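Local atomic coordinates of ARO (armadillo repeats only protein) (Plasmodium falciparum Santa Lucia, PDB entry 5EWP), a protein that probably serves as an armadillo-repeat protein-binding scaffold in the translocation of rhoptries and their attachment to the apical pole of the malaria parasite. Residues A[33-38]-A[61-66]; A[47-52]-A[106-111]; A[54-59]-A[99-104]; A[90-95]-A[127-132]. One frame throughout, in Å; residues are numbered along the deposited sequence.

Interaction 1. Residues A[33-38]-A[61-66]; sequences NLCSST and LSATQL
Cys35 and Leu34 meet Ser62, Ala63 and Leu66 where the chain near helix 28-34 runs beside helix 58-70. The backbones come together at Cys35 and Ser62, whose CA atoms are 5.5 Å apart, consistent with the small Ser62 and Ala63 on that face. The apolar part of the contact centres on the thiol of Cys35. Its SG is turned beside its own backbone N (chi1 -75°) and lies against the wall of helix 58-70, 3.8 Å from Ala63 N and 4.0 Å from Ala63 CB. One turn further along, the CD1 branch of Leu66 reaches the same sulfur at 3.8 Å, so that SG rests between two successive turns of the helix.

The polar group at this surface is the hydroxyl of Ser62. OG lies 3.3 Å from Leu34 CB, and the CD1 branch of Leu34 flanks it more loosely. These are carbon neighbours; the hydroxyl finds its hydrogen bond within its own helix, at Ile58 O, and is thereby satisfied although buried. No hydrogen bond links the two segments. The bend that carries the chain off is a type I beta turn from Leu34 to Ser37, closed by Ser37 N to Leu34 O at 2.9 Å.

All five touching residues are buried, as befits packing between consecutive elements of an all-helical stack. Helix 14-25 closes one flank, with Arg18 on Leu34 and Phe19 on Ser62, while helix 87-95 brings Val90 onto Cys35 and Phe91 onto Ala63 and Leu66.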
loop_
_atom_site.group_PDB
_atom_site.type_symbol
_atom_site.label_atom_id
_atom_site.label_comp_id
_atom_site.label_asym_id
_atom_site.label_seq_id
_atom_site.Cartn_x
_atom_site.Cartn_y
_atom_site.Cartn_z
ATOM N N ASN A 33 9.468 3.769 -18.384
ATOM C CA ASN A 33 10.879 3.862 -18.743
ATOM C C ASN A 33 11.559 5.015 -18.043
ATOM O O ASN A 33 12.755 4.952 -17.737
ATOM C CB ASN A 33 11.051 4.026 -20.256
ATOM C CG ASN A 33 10.569 2.826 -21.028
ATOM O OD1 ASN A 33 10.548 1.714 -20.505
ATOM N ND2 ASN A 33 10.186 3.042 -22.282
ATOM N N LEU A 34 10.790 6.076 -17.806
ATOM C CA LEU A 34 11.321 7.299 -17.182
ATOM C C LEU A 34 11.450 7.197 -15.657
ATOM O O LEU A 34 12.096 8.035 -15.033
ATOM C CB LEU A 34 10.429 8.481 -17.553
ATOM C CG LEU A 34 10.613 9.049 -18.957
ATOM C CD1 LEU A 34 9.546 10.078 -19.193
ATOM C CD2 LEU A 34 12.015 9.672 -19.096
ATOM N N CYS A 35 10.849 6.173 -15.052
ATOM C CA CYS A 35 10.937 6.045 -13.599
ATOM C C CYS A 35 12.383 5.946 -13.107
ATOM O O CYS A 35 12.688 6.334 -11.978
ATOM C CB CYS A 35 10.145 4.835 -13.107
ATOM S SG CYS A 35 8.365 5.061 -13.097
ATOM N N SER A 36 13.280 5.443 -13.953
ATOM C CA SER A 36 14.684 5.325 -13.557
ATOM C C SER A 36 15.450 6.657 -13.663
ATOM O O SER A 36 16.587 6.759 -13.207
ATOM C CB SER A 36 15.386 4.253 -14.402
ATOM O OG SER A 36 15.362 4.587 -15.778
ATOM N N SER A 37 14.836 7.672 -14.267
ATOM C CA SER A 37 15.523 8.943 -14.460
ATOM C C SER A 37 15.903 9.585 -13.136
ATOM O O SER A 37 15.083 9.675 -12.231
ATOM C CB SER A 37 14.668 9.926 -15.257
ATOM O OG SER A 37 15.352 11.168 -15.327
ATOM N N THR A 38 17.157 10.015 -13.031
ATOM C CA THR A 38 17.636 10.739 -11.861
ATOM C C THR A 38 17.745 12.239 -12.142
ATOM O O THR A 38 18.316 12.992 -11.352
ATOM C CB THR A 38 19.006 10.199 -11.394
ATOM O OG1 THR A 38 19.982 10.435 -12.413
ATOM C CG2 THR A 38 18.907 8.705 -11.125
ATOM N N LEU A 61 8.644 11.767 -10.411
ATOM C CA LEU A 61 7.516 12.460 -11.014
ATOM C C LEU A 61 6.748 11.549 -11.980
ATOM O O LEU A 61 5.521 11.602 -12.076
ATOM C CB LEU A 61 8.013 13.696 -11.743
ATOM C CG LEU A 61 6.938 14.652 -12.251
ATOM C CD1 LEU A 61 6.086 15.186 -11.112
ATOM C CD2 LEU A 61 7.624 15.776 -13.009
ATOM N N SER A 62 7.493 10.712 -12.695
ATOM C CA SER A 62 6.906 9.773 -13.645
ATOM C C SER A 62 6.112 8.707 -12.898
ATOM O O SER A 62 5.003 8.360 -13.295
ATOM C CB SER A 62 8.001 9.142 -14.499
ATOM O OG SER A 62 8.639 10.125 -15.315
ATOM N N ALA A 63 6.676 8.206 -11.804
ATOM C CA ALA A 63 5.967 7.264 -10.941
ATOM C C ALA A 63 4.670 7.902 -10.432
ATOM O O ALA A 63 3.635 7.237 -10.344
ATOM C CB ALA A 63 6.854 6.821 -9.778
ATOM N N THR A 64 4.725 9.197 -10.108
ATOM C CA THR A 64 3.534 9.891 -9.637
ATOM C C THR A 64 2.465 10.000 -10.752
ATOM O O THR A 64 1.286 9.788 -10.504
ATOM C CB THR A 64 3.889 11.282 -9.090
ATOM O OG1 THR A 64 4.873 11.132 -8.053
ATOM C CG2 THR A 64 2.659 11.954 -8.527
ATOM N N GLN A 65 2.869 10.302 -11.981
ATOM C CA GLN A 65 1.884 10.380 -13.061
ATOM C C GLN A 65 1.255 9.015 -13.317
ATOM O O GLN A 65 0.066 8.928 -13.636
ATOM C CB GLN A 65 2.502 10.903 -14.354
ATOM C CG GLN A 65 3.065 12.333 -14.236
ATOM C CD GLN A 65 2.036 13.363 -13.771
ATOM O OE1 GLN A 65 2.374 14.287 -13.037
ATOM N NE2 GLN A 65 0.787 13.209 -14.200
ATOM N N LEU A 66 2.051 7.955 -13.181
ATOM C CA LEU A 66 1.523 6.596 -13.347
ATOM C C LEU A 66 0.505 6.290 -12.245
ATOM O O LEU A 66 -0.544 5.686 -12.504
ATOM C CB LEU A 66 2.659 5.566 -13.343
ATOM C CG LEU A 66 3.487 5.538 -14.630
ATOM C CD1 LEU A 66 4.809 4.776 -14.452
ATOM C CD2 LEU A 66 2.676 4.976 -15.810
#

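Interaction 2. Residues A[47-52]-A[106-111]; sequences RMHPWA and AVVALS
Residues 47-52 form an irregular loop that passes helix 100-113 at some distance, the nearest CA atoms, those of Ala52 and Val108, being 7.7 Å apart, and side chains alone bridge the gap. On the helix side Val108 makes most of the contact. Its CG2 methyl touches three loop residues, approaching His49 NE2 at 3.6 Å and Trp51 CZ2 at 3.7 Å, and Ala52 CB more loosely at 4.3 Å. Both rings receive it obliquely. Trp51 also touches Val107, whose CG1 comes to the indole edge at CH2, 4.0 Å away and near the ring plane.

The loop is shaped round the imidazole of His49. With CG anti to the backbone N (chi1 -179°), NE2 of the ring is brought against Val108, while ND1 turns back to accept two backbone hydrogen bonds, from Trp51 N and Ala52 N, each 3.0 Å long and almost straight at the hydrogen. Both donors are tilted from the imidazole plane. This double grip probably makes ND1 the unprotonated nitrogen and fixes the ring's rotation. CE1 of the same ring sits over one face of the Trp51 indole, toward its rim, and Pro50 CD lies over a face of the imidazole.

Trp51 meets His104 edge-to-face. Val108 touches Ala67 of helix 58-70, and Trp51 and Val107 both touch Met144 of helix 142-156.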
loop_
_atom_site.group_PDB
_atom_site.type_symbol
_atom_site.label_atom_id
_atom_site.label_comp_id
_atom_site.label_asym_id
_atom_site.label_seq_id
_atom_site.Cartn_x
_atom_site.Cartn_y
_atom_site.Cartn_z
ATOM N N ARG A 47 2.432 20.948 -4.300
ATOM C CA ARG A 47 2.174 19.606 -3.763
ATOM C C ARG A 47 1.121 18.868 -4.591
ATOM O O ARG A 47 0.168 19.473 -5.080
ATOM C CB ARG A 47 1.730 19.689 -2.298
ATOM N N MET A 48 1.272 17.553 -4.726
ATOM C CA MET A 48 0.398 16.797 -5.623
ATOM C C MET A 48 -0.442 15.736 -4.919
ATOM O O MET A 48 -1.310 15.127 -5.534
ATOM C CB MET A 48 1.220 16.117 -6.735
ATOM C CG MET A 48 2.370 16.948 -7.294
ATOM S SD MET A 48 3.467 16.022 -8.396
ATOM C CE MET A 48 2.279 15.387 -9.596
ATOM N N HIS A 49 -0.206 15.534 -3.629
ATOM C CA HIS A 49 -0.722 14.357 -2.942
ATOM C C HIS A 49 -0.717 14.659 -1.447
ATOM O O HIS A 49 0.145 15.386 -0.979
ATOM C CB HIS A 49 0.140 13.126 -3.288
ATOM C CG HIS A 49 -0.322 11.855 -2.652
ATOM N ND1 HIS A 49 -0.046 11.531 -1.339
ATOM C CD2 HIS A 49 -1.049 10.825 -3.148
ATOM C CE1 HIS A 49 -0.573 10.354 -1.061
ATOM N NE2 HIS A 49 -1.194 9.906 -2.140
ATOM N N PRO A 50 -1.692 14.113 -0.697
ATOM C CA PRO A 50 -1.796 14.514 0.712
ATOM C C PRO A 50 -0.662 14.061 1.643
ATOM O O PRO A 50 -0.479 14.707 2.669
ATOM C CB PRO A 50 -3.126 13.894 1.156
ATOM C CG PRO A 50 -3.422 12.824 0.182
ATOM C CD PRO A 50 -2.789 13.218 -1.110
ATOM N N TRP A 51 0.091 13.012 1.316
ATOM C CA TRP A 51 1.172 12.606 2.212
ATOM C C TRP A 51 2.492 12.216 1.523
ATOM O O TRP A 51 3.535 12.222 2.171
ATOM C CB TRP A 51 0.694 11.462 3.125
ATOM C CG TRP A 51 0.251 10.202 2.446
ATOM C CD1 TRP A 51 -1.039 9.806 2.200
ATOM C CD2 TRP A 51 1.094 9.146 1.962
ATOM N NE1 TRP A 51 -1.043 8.574 1.566
ATOM C CE2 TRP A 51 0.255 8.151 1.416
ATOM C CE3 TRP A 51 2.486 8.952 1.933
ATOM C CZ2 TRP A 51 0.754 6.973 0.850
ATOM C CZ3 TRP A 51 2.982 7.783 1.362
ATOM C CH2 TRP A 51 2.114 6.812 0.830
ATOM N N ALA A 52 2.457 11.869 0.235
ATOM C CA ALA A 52 3.680 11.452 -0.466
ATOM C C ALA A 52 4.671 12.612 -0.555
ATOM O O ALA A 52 4.285 13.737 -0.855
ATOM C CB ALA A 52 3.350 10.941 -1.856
ATOM N N ALA A 106 6.042 5.021 -5.373
ATOM C CA ALA A 106 5.872 3.592 -5.670
ATOM C C ALA A 106 4.784 2.956 -4.816
ATOM O O ALA A 106 3.991 2.161 -5.310
ATOM C CB ALA A 106 7.219 2.834 -5.472
ATOM N N VAL A 107 4.747 3.293 -3.534
ATOM C CA VAL A 107 3.691 2.793 -2.664
ATOM C C VAL A 107 2.317 3.278 -3.129
ATOM O O VAL A 107 1.379 2.484 -3.232
ATOM C CB VAL A 107 3.929 3.226 -1.198
ATOM C CG1 VAL A 107 2.678 3.012 -0.358
ATOM C CG2 VAL A 107 5.112 2.455 -0.616
ATOM N N VAL A 108 2.195 4.573 -3.419
ATOM C CA VAL A 108 0.919 5.089 -3.918
ATOM C C VAL A 108 0.499 4.375 -5.218
ATOM O O VAL A 108 -0.652 3.914 -5.328
ATOM C CB VAL A 108 0.979 6.611 -4.156
ATOM C CG1 VAL A 108 -0.308 7.092 -4.847
ATOM C CG2 VAL A 108 1.204 7.330 -2.821
ATOM N N ALA A 109 1.421 4.248 -6.173
ATOM C CA ALA A 109 1.103 3.573 -7.448
ATOM C C ALA A 109 0.650 2.138 -7.215
ATOM O O ALA A 109 -0.376 1.709 -7.745
ATOM C CB ALA A 109 2.300 3.572 -8.400
ATOM N N LEU A 110 1.429 1.400 -6.439
ATOM C CA LEU A 110 1.114 -0.015 -6.197
ATOM C C LEU A 110 -0.197 -0.171 -5.450
ATOM O O LEU A 110 -0.949 -1.114 -5.702
ATOM C CB LEU A 110 2.257 -0.696 -5.433
ATOM C CG LEU A 110 3.542 -0.891 -6.255
ATOM C CD1 LEU A 110 4.689 -1.261 -5.350
ATOM C CD2 LEU A 110 3.360 -1.983 -7.324
ATOM N N SER A 111 -0.500 0.747 -4.538
ATOM C CA SER A 111 -1.746 0.608 -3.792
ATOM C C SER A 111 -2.946 0.765 -4.724
ATOM O O SER A 111 -3.893 -0.010 -4.634
ATOM C CB SER A 111 -1.821 1.606 -2.632
ATOM O OG SER A 111 -1.872 2.941 -3.089
#

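Interaction 3. Residues A[54-59]-A[99-104]; sequences DPKTIG and ELDRVH
The loop residues 54-57 run past the first turn of helix 100-113 and then enter helix 58-70, and the backbones are nearest at Pro55 and Asp101, with CA atoms 5.2 Å apart. Asp101 is the central acceptor. Its CG stands between the backbone N and the carbonyl carbon (chi1 53°), which turns the carboxylate to the passing chain. OD2 takes the backbone N-H of Lys56 at 2.7 Å, and OD1 forms a salt bridge with Lys56 NZ at 2.9 Å; each donor meets its oxygen well out of the carboxylate plane.

The Lys56 side chain bends at chi3 and chi4 to bring the ammonium back. NZ makes a second salt bridge, to Glu99 OE1 at 2.7 Å, using the anti lone pair of that oxygen. A water donates to Asp101 OD2 and hydrogen-bonds Thr57 OG1, both at 2.7 Å. Arg102 NH2 makes a weak bond to Thr57 OG1; the firmer partner of this guanidinium is Cys35 O, reached through NH1.

Two helix starts face each other here. Thr57 is the N-cap of helix 58-70, its OG1 bonding weakly to Ala60 N, and Glu99 occupies the N-cap position of helix 100-113. The salt-bridge network of Lys56, Glu99 and Asp101 ties these N-termini together, a polar seam between helices of an armadillo-type stack.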
loop_
_atom_site.group_PDB
_atom_site.type_symbol
_atom_site.label_atom_id
_atom_site.label_comp_id
_atom_site.label_asym_id
_atom_site.label_seq_id
_atom_site.Cartn_x
_atom_site.Cartn_y
_atom_site.Cartn_z
ATOM N N ASP A 54 7.284 15.243 -1.947
ATOM C CA ASP A 54 7.386 15.855 -3.279
ATOM C C ASP A 54 8.428 15.175 -4.178
ATOM O O ASP A 54 9.573 14.965 -3.762
ATOM C CB ASP A 54 7.743 17.338 -3.156
ATOM C CG ASP A 54 6.657 18.147 -2.475
ATOM O OD1 ASP A 54 5.495 17.696 -2.451
ATOM O OD2 ASP A 54 6.984 19.227 -1.940
ATOM N N PRO A 55 8.035 14.833 -5.414
ATOM C CA PRO A 55 9.008 14.292 -6.372
ATOM C C PRO A 55 10.191 15.238 -6.553
ATOM O O PRO A 55 9.975 16.444 -6.693
ATOM C CB PRO A 55 8.187 14.152 -7.660
ATOM C CG PRO A 55 6.792 13.869 -7.157
ATOM C CD PRO A 55 6.652 14.742 -5.918
ATOM N N LYS A 56 11.407 14.701 -6.518
ATOM C CA LYS A 56 12.604 15.527 -6.625
ATOM C C LYS A 56 13.344 15.278 -7.932
ATOM O O LYS A 56 14.300 15.997 -8.274
ATOM C CB LYS A 56 13.539 15.268 -5.429
ATOM C CG LYS A 56 12.889 15.556 -4.074
ATOM C CD LYS A 56 13.888 15.548 -2.901
ATOM C CE LYS A 56 14.986 14.498 -3.058
ATOM N NZ LYS A 56 14.659 13.161 -2.468
ATOM N N THR A 57 12.884 14.268 -8.663
ATOM C CA THR A 57 13.462 13.878 -9.952
ATOM C C THR A 57 12.381 13.514 -10.952
ATOM O O THR A 57 11.246 13.230 -10.570
ATOM C CB THR A 57 14.415 12.663 -9.835
ATOM O OG1 THR A 57 13.710 11.576 -9.224
ATOM C CG2 THR A 57 15.660 12.985 -9.009
ATOM N N ILE A 58 12.740 13.483 -12.233
ATOM C CA ILE A 58 11.812 13.047 -13.267
ATOM C C ILE A 58 11.337 11.613 -12.979
ATOM O O ILE A 58 10.182 11.264 -13.236
ATOM C CB ILE A 58 12.464 13.141 -14.665
ATOM C CG1 ILE A 58 12.579 14.604 -15.084
ATOM C CG2 ILE A 58 11.670 12.374 -15.706
ATOM C CD1 ILE A 58 11.240 15.271 -15.288
ATOM N N GLY A 59 12.225 10.798 -12.419
ATOM C CA GLY A 59 11.878 9.426 -12.058
ATOM C C GLY A 59 10.715 9.347 -11.083
ATOM O O GLY A 59 9.732 8.642 -11.317
ATOM N N GLU A 99 15.544 7.449 -1.355
ATOM C CA GLU A 99 14.868 8.718 -1.612
ATOM C C GLU A 99 13.397 8.575 -1.245
ATOM O O GLU A 99 12.682 7.755 -1.817
ATOM C CB GLU A 99 15.031 9.152 -3.066
ATOM C CG GLU A 99 16.483 9.414 -3.437
ATOM C CD GLU A 99 17.192 10.319 -2.417
ATOM O OE1 GLU A 99 16.652 11.392 -2.058
ATOM O OE2 GLU A 99 18.293 9.950 -1.964
ATOM N N LEU A 100 12.954 9.373 -0.284
ATOM C CA LEU A 100 11.613 9.231 0.261
ATOM C C LEU A 100 10.541 9.395 -0.821
ATOM O O LEU A 100 9.542 8.667 -0.812
ATOM C CB LEU A 100 11.434 10.250 1.389
ATOM C CG LEU A 100 10.657 9.945 2.659
ATOM C CD1 LEU A 100 10.942 8.537 3.135
ATOM C CD2 LEU A 100 11.120 10.937 3.712
ATOM N N ASP A 101 10.763 10.306 -1.774
ATOM C CA ASP A 101 9.749 10.562 -2.799
ATOM C C ASP A 101 9.603 9.383 -3.764
ATOM O O ASP A 101 8.517 9.126 -4.259
ATOM C CB ASP A 101 10.052 11.852 -3.577
ATOM C CG ASP A 101 11.459 11.892 -4.150
ATOM O OD1 ASP A 101 12.422 11.585 -3.420
ATOM O OD2 ASP A 101 11.590 12.252 -5.340
ATOM N N ARG A 102 10.687 8.652 -3.996
ATOM C CA ARG A 102 10.634 7.475 -4.860
ATOM C C ARG A 102 9.858 6.350 -4.202
ATOM O O ARG A 102 9.016 5.685 -4.838
ATOM C CB ARG A 102 12.061 7.008 -5.214
ATOM C CG ARG A 102 12.658 7.808 -6.357
ATOM C CD ARG A 102 14.078 7.370 -6.737
ATOM N NE ARG A 102 14.540 8.226 -7.811
ATOM C CZ ARG A 102 14.529 7.892 -9.098
ATOM N NH1 ARG A 102 14.149 6.678 -9.475
ATOM N NH2 ARG A 102 14.938 8.767 -10.010
ATOM N N VAL A 103 10.140 6.122 -2.925
ATOM C CA VAL A 103 9.432 5.070 -2.201
ATOM C C VAL A 103 7.955 5.428 -2.114
ATOM O O VAL A 103 7.093 4.611 -2.414
ATOM C CB VAL A 103 9.978 4.853 -0.799
ATOM C CG1 VAL A 103 9.131 3.773 -0.082
ATOM C CG2 VAL A 103 11.446 4.444 -0.867
ATOM N N HIS A 104 7.659 6.666 -1.708
ATOM C CA HIS A 104 6.259 7.052 -1.545
ATOM C C HIS A 104 5.472 6.937 -2.837
ATOM O O HIS A 104 4.353 6.441 -2.836
ATOM C CB HIS A 104 6.159 8.473 -1.012
ATOM C CG HIS A 104 6.558 8.605 0.421
ATOM N ND1 HIS A 104 6.651 9.826 1.057
ATOM C CD2 HIS A 104 6.849 7.670 1.355
ATOM C CE1 HIS A 104 7.019 9.637 2.311
ATOM N NE2 HIS A 104 7.133 8.336 2.522
HETATM O O HOH W 1 13.906 11.399 -6.526
#

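Interaction 4. Residues A[90-95]-A[127-132]; sequences VFINLL and SGALPY
Apolar packing joins helix 87-95 to the turn that leads into helix 130-136, a partly buried contact without a hydrogen bond across it. Ile92 and Leu95, one turn apart on the first helix, carry one side, and the nearest CA pairs are Ile92 with Ala129 at 6.0 Å and Leu95 with Tyr132 at 6.6 Å.

Ile92 sends CD1 to Ser127 and Ala129 and CG2 to Tyr132. CD1 drives into the turn, 3.5 Å from Ser127 CB, a tight fit for two carbons, and 3.7 Å from Ala129 CB; it also meets the carbonyl O of Ser127. With CG1 beside the backbone N (chi1 -69°), CG2 is anti to it and meets Tyr132, approaching CE2 obliquely at 4.0 Å. The hydroxyl of Ser127 is hydrogen-bonded to Cys123 O in the preceding helix.

The turn itself is a Schellman motif. Gly128, with positive phi (90°), ends helix 118-126, and the chain swings directly into the next helix. This helix-turn-helix packing fits the armadillo fold, in which helices stack into an elongated right-handed superhelix.

Beyond the turn, Tyr132 lies across Leu95. Leu95 CD1 meets Tyr132 CB at 3.7 Å, and Leu95 CB lies obliquely to the phenol ring; Tyr132 also touches Lys96. Leu95 touches Ala106 of helix 100-113 as well, and Ala129 touches Met124.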
loop_
_atom_site.group_PDB
_atom_site.type_symbol
_atom_site.label_atom_id
_atom_site.label_comp_id
_atom_site.label_asym_id
_atom_site.label_seq_id
_atom_site.Cartn_x
_atom_site.Cartn_y
_atom_site.Cartn_z
ATOM N N VAL A 90 9.213 -2.255 -11.959
ATOM C CA VAL A 90 9.847 -0.946 -11.873
ATOM C C VAL A 90 9.509 -0.253 -10.543
ATOM O O VAL A 90 10.388 0.315 -9.897
ATOM C CB VAL A 90 9.446 -0.083 -13.071
ATOM C CG1 VAL A 90 9.855 1.369 -12.860
ATOM C CG2 VAL A 90 10.087 -0.635 -14.350
ATOM N N PHE A 91 8.252 -0.322 -10.109
ATOM C CA PHE A 91 7.877 0.252 -8.815
ATOM C C PHE A 91 8.544 -0.491 -7.653
ATOM O O PHE A 91 8.945 0.117 -6.666
ATOM C CB PHE A 91 6.353 0.242 -8.618
ATOM C CG PHE A 91 5.622 1.162 -9.552
ATOM C CD1 PHE A 91 6.065 2.464 -9.744
ATOM C CD2 PHE A 91 4.491 0.730 -10.231
ATOM C CE1 PHE A 91 5.390 3.319 -10.606
ATOM C CE2 PHE A 91 3.819 1.583 -11.098
ATOM C CZ PHE A 91 4.271 2.872 -11.284
ATOM N N ILE A 92 8.654 -1.815 -7.747
ATOM C CA ILE A 92 9.300 -2.544 -6.657
ATOM C C ILE A 92 10.759 -2.117 -6.531
ATOM O O ILE A 92 11.289 -1.971 -5.428
ATOM C CB ILE A 92 9.177 -4.071 -6.857
ATOM C CG1 ILE A 92 7.710 -4.465 -6.656
ATOM C CG2 ILE A 92 10.048 -4.809 -5.849
ATOM C CD1 ILE A 92 7.361 -5.907 -7.051
ATOM N N ASN A 93 11.380 -1.827 -7.664
ATOM C CA ASN A 93 12.736 -1.299 -7.642
ATOM C C ASN A 93 12.797 0.058 -6.936
ATOM O O ASN A 93 13.750 0.355 -6.209
ATOM C CB ASN A 93 13.267 -1.169 -9.063
ATOM C CG ASN A 93 14.736 -0.879 -9.097
ATOM O OD1 ASN A 93 15.524 -1.555 -8.435
ATOM N ND2 ASN A 93 15.125 0.131 -9.865
ATOM N N LEU A 94 11.777 0.887 -7.140
ATOM C CA LEU A 94 11.744 2.200 -6.472
ATOM C C LEU A 94 11.573 2.036 -4.951
ATOM O O LEU A 94 12.044 2.849 -4.168
ATOM C CB LEU A 94 10.620 3.059 -7.051
ATOM C CG LEU A 94 10.774 3.651 -8.454
ATOM C CD1 LEU A 94 9.581 4.549 -8.779
ATOM C CD2 LEU A 94 12.033 4.452 -8.527
ATOM N N LEU A 95 10.922 0.960 -4.531
ATOM C CA LEU A 95 10.753 0.693 -3.106
ATOM C C LEU A 95 12.097 0.490 -2.403
ATOM O O LEU A 95 12.196 0.634 -1.188
ATOM C CB LEU A 95 9.867 -0.543 -2.894
ATOM C CG LEU A 95 8.410 -0.383 -3.330
ATOM C CD1 LEU A 95 7.661 -1.713 -3.159
ATOM C CD2 LEU A 95 7.723 0.711 -2.523
ATOM N N SER A 127 6.637 -10.801 -7.953
ATOM C CA SER A 127 7.774 -9.943 -8.221
ATOM C C SER A 127 8.469 -9.497 -6.937
ATOM O O SER A 127 9.451 -8.754 -7.000
ATOM C CB SER A 127 7.332 -8.732 -9.049
ATOM O OG SER A 127 6.704 -9.137 -10.257
ATOM N N GLY A 128 7.966 -9.944 -5.784
ATOM C CA GLY A 128 8.636 -9.728 -4.509
ATOM C C GLY A 128 8.295 -8.456 -3.737
ATOM O O GLY A 128 9.100 -7.965 -2.952
ATOM N N ALA A 129 7.087 -7.939 -3.929
ATOM C CA ALA A 129 6.677 -6.695 -3.275
ATOM C C ALA A 129 6.467 -6.829 -1.769
ATOM O O ALA A 129 6.644 -5.864 -1.051
ATOM C CB ALA A 129 5.400 -6.163 -3.902
ATOM N N LEU A 130 6.039 -7.999 -1.293
ATOM C CA LEU A 130 5.569 -8.098 0.091
ATOM C C LEU A 130 6.561 -7.636 1.175
ATOM O O LEU A 130 6.160 -6.896 2.071
ATOM C CB LEU A 130 5.118 -9.532 0.408
ATOM C CG LEU A 130 3.687 -9.944 0.066
ATOM C CD1 LEU A 130 3.388 -11.318 0.686
ATOM C CD2 LEU A 130 2.651 -8.908 0.510
ATOM N N PRO A 131 7.840 -8.059 1.107
ATOM C CA PRO A 131 8.739 -7.618 2.189
ATOM C C PRO A 131 8.832 -6.093 2.298
ATOM O O PRO A 131 8.907 -5.555 3.414
ATOM C CB PRO A 131 10.098 -8.203 1.786
ATOM C CG PRO A 131 9.776 -9.368 0.939
ATOM C CD PRO A 131 8.513 -8.997 0.187
ATOM N N TYR A 132 8.812 -5.411 1.156
ATOM C CA TYR A 132 8.905 -3.948 1.144
ATOM C C TYR A 132 7.624 -3.335 1.687
ATOM O O TYR A 132 7.655 -2.385 2.459
ATOM C CB TYR A 132 9.178 -3.434 -0.269
ATOM C CG TYR A 132 10.456 -3.983 -0.835
ATOM C CD1 TYR A 132 11.683 -3.456 -0.460
ATOM C CD2 TYR A 132 10.441 -5.069 -1.710
ATOM C CE1 TYR A 132 12.864 -3.974 -0.960
ATOM C CE2 TYR A 132 11.619 -5.592 -2.215
ATOM C CZ TYR A 132 12.830 -5.035 -1.836
ATOM O OH TYR A 132 14.006 -5.543 -2.328
#

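How the interactions relate
The four contacts are interleaved along the chain in the N-terminal half of the helical stack. Interactions 1 and 3 are the nearest pair, with centres about 9 Å apart: both use helix 58-70, and Arg102 NH1 of interaction 3 reaches Cys35 O of interaction 1 at 2.9 Å. Interactions 2 and 3, about 10 Å apart, share helix 100-113, and interaction 3 is nested within the chain loop that interaction 2 closes. Met48 of 47-52 packs against Thr64, linking interactions 1 and 2. Interaction 4 lies about 15 Å from each of the others, yet Phe91 of its helix 87-95 touches helices 58-70 and 100-113, and Leu95 touches helix 100-113.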